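Local coordinates for GAF domain-containing protein (Thermoplasma acidophilum, PDB 4MN7) that probably reduces free methionine-R-sulfoxide to methionine, as a type II enzyme of the GAF-domain family, at residues Q89-V94 and D107-K112. The protein carries 1 engineered substitution. Residues are numbered along the deposited sequence; the frame is centred on the assembly and turned at random.
Sequences QSEIVV and DIDSDK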
loop_
_atom_site.group_PDB
_atom_site.type_symbol
_atom_site.label_atom_id
_atom_site.label_comp_id
_atom_site.label_asym_id
_atom_site.label_seq_id
_atom_site.Cartn_x
_atom_site.Cartn_y
_atom_site.Cartn_z
ATOM N N GLN A 89 -16.049 22.117 -5.916
ATOM C CA GLN A 89 -17.386 22.209 -5.423
ATOM C C GLN A 89 -17.724 21.188 -4.416
ATOM O O GLN A 89 -18.697 21.349 -3.728
ATOM C CB GLN A 89 -18.369 22.053 -6.591
ATOM C CG GLN A 89 -18.285 23.266 -7.539
ATOM C CD GLN A 89 -19.386 23.277 -8.594
ATOM O OE1 GLN A 89 -20.422 23.849 -8.389
ATOM N NE2 GLN A 89 -19.155 22.600 -9.708
ATOM N N SER A 90 -16.998 20.069 -4.351
ATOM C CA SER A 90 -17.252 19.138 -3.231
ATOM C C SER A 90 -15.960 18.511 -2.769
ATOM O O SER A 90 -14.983 18.461 -3.518
ATOM C CB SER A 90 -18.397 18.122 -3.506
ATOM O OG SER A 90 -18.173 17.366 -4.676
ATOM N N GLU A 91 -15.956 18.069 -1.516
ATOM C CA GLU A 91 -14.758 17.581 -0.894
ATOM C C GLU A 91 -15.100 16.560 0.215
ATOM O O GLU A 91 -16.061 16.735 0.975
ATOM C CB GLU A 91 -13.959 18.731 -0.295
ATOM C CG GLU A 91 -12.639 18.262 0.355
ATOM C CD GLU A 91 -11.770 19.379 0.861
ATOM O OE1 GLU A 91 -12.261 20.523 0.805
ATOM O OE2 GLU A 91 -10.615 19.126 1.285
ATOM N N ILE A 92 -14.293 15.493 0.275
ATOM C CA ILE A 92 -14.494 14.424 1.242
ATOM C C ILE A 92 -13.155 14.152 1.873
ATOM O O ILE A 92 -12.119 14.209 1.215
ATOM C CB ILE A 92 -15.103 13.176 0.612
ATOM C CG1 ILE A 92 -15.506 12.183 1.698
ATOM C CG2 ILE A 92 -14.147 12.592 -0.382
ATOM C CD1 ILE A 92 -16.215 10.955 1.207
ATOM N N VAL A 93 -13.186 13.983 3.174
ATOM C CA VAL A 93 -11.998 13.697 3.932
ATOM C C VAL A 93 -12.306 12.459 4.748
ATOM O O VAL A 93 -13.239 12.449 5.516
ATOM C CB VAL A 93 -11.596 14.827 4.839
ATOM C CG1 VAL A 93 -10.217 14.557 5.445
ATOM C CG2 VAL A 93 -11.526 16.141 4.095
ATOM N N VAL A 94 -11.484 11.435 4.581
ATOM C CA VAL A 94 -11.748 10.132 5.166
ATOM C C VAL A 94 -10.587 9.829 6.066
ATOM O O VAL A 94 -9.462 9.848 5.605
ATOM C CB VAL A 94 -11.725 9.118 4.050
ATOM C CG1 VAL A 94 -11.836 7.731 4.615
ATOM C CG2 VAL A 94 -12.839 9.420 3.052
ATOM N N ASP A 107 -7.834 13.077 1.532
ATOM C CA ASP A 107 -8.578 14.267 1.178
ATOM C C ASP A 107 -8.772 14.301 -0.299
ATOM O O ASP A 107 -7.794 14.285 -1.067
ATOM C CB ASP A 107 -7.759 15.497 1.615
ATOM C CG ASP A 107 -8.459 16.835 1.368
ATOM O OD1 ASP A 107 -9.718 16.868 1.306
ATOM O OD2 ASP A 107 -7.737 17.874 1.256
ATOM N N ILE A 108 -10.028 14.358 -0.721
ATOM C CA ILE A 108 -10.335 14.407 -2.159
ATOM C C ILE A 108 -11.287 15.562 -2.498
ATOM O O ILE A 108 -12.348 15.714 -1.898
ATOM C CB ILE A 108 -11.002 13.078 -2.589
ATOM C CG1 ILE A 108 -10.119 11.907 -2.239
ATOM C CG2 ILE A 108 -11.257 13.066 -4.071
ATOM C CD1 ILE A 108 -10.712 10.521 -2.551
ATOM N N ASP A 109 -10.932 16.312 -3.527
ATOM C CA ASP A 109 -11.705 17.433 -4.049
ATOM C C ASP A 109 -12.312 16.985 -5.389
ATOM O O ASP A 109 -11.661 16.292 -6.205
ATOM C CB ASP A 109 -10.779 18.637 -4.445
ATOM C CG ASP A 109 -10.245 19.423 -3.237
ATOM O OD1 ASP A 109 -9.457 18.867 -2.473
ATOM O OD2 ASP A 109 -10.579 20.611 -3.080
ATOM N N SER A 110 -13.532 17.436 -5.615
ATOM C CA SER A 110 -14.180 17.335 -6.885
ATOM C C SER A 110 -14.614 18.736 -7.362
ATOM O O SER A 110 -15.180 19.497 -6.574
ATOM C CB SER A 110 -15.453 16.527 -6.735
ATOM O OG SER A 110 -16.051 16.383 -8.033
ATOM N N ASP A 111 -14.477 18.970 -8.673
ATOM C CA ASP A 111 -15.026 20.153 -9.332
ATOM C C ASP A 111 -16.534 20.066 -9.523
ATOM O O ASP A 111 -17.140 21.059 -9.863
ATOM C CB ASP A 111 -14.372 20.387 -10.697
ATOM C CG ASP A 111 -12.922 20.762 -10.592
ATOM O OD1 ASP A 111 -12.450 21.091 -9.481
ATOM O OD2 ASP A 111 -12.203 20.695 -11.616
ATOM N N LYS A 112 -17.134 18.902 -9.273
ATOM C CA LYS A 112 -18.586 18.717 -9.409
ATOM C C LYS A 112 -19.221 18.789 -8.065
ATOM O O LYS A 112 -18.608 18.503 -7.036
ATOM C CB LYS A 112 -18.900 17.354 -10.027
ATOM C CG LYS A 112 -18.150 17.079 -11.330
ATOM C CD LYS A 112 -18.780 17.739 -12.558
ATOM C CE LYS A 112 -17.814 18.664 -13.303
ATOM N NZ LYS A 112 -16.463 18.086 -13.547
#
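Ser90 to Val93 pair antiparallel with Ser110 back to Asp107, the axes 4.7 Å apart at their closest, as the open end of the hairpin 90-98/101-110 in the antiparallel sheet of the GAF domain. Ser90-Ser110 and Ile92-Ile108 are the hydrogen-bonded pairs. At the end, Gln89 N and Ser90 N both donate to Ser110 O, which makes a classic beta bulge. The extended Gln89 chain runs beside Asp111. Its NE2 donates to Asp111 O at an unusually short 2.5 Å, and that oxygen lies close to the plane of the Gln89 amide. With an alanine here, Asp111 O would probably lose this amide donor and the packing of CG. Ser90 OG sits between its backbone N and carbonyl carbon (chi1 56°), which turns it to Lys112 O at 2.7 Å; it also bonds Ala115 N. Ser110 OG accepts from Lys112 N in an ST turn and also hydrogen-bonds Lys24 O. Ile92 CG2 lies against Ile108 CB at 3.9 Å, on the face covered by Phe116 and helix 118-136. On the other face Glu91 OE2 is 2.4 Å from Asp107 OD1, with the carboxylates nearly coplanar. Tyr81 binds Glu91 OE1, and Thr88 binds Asp109 OD2. Three acids gathered here, with Asp107 touching Cys60 of helix 59-66, are consistent with this reductase family's substrate pocket.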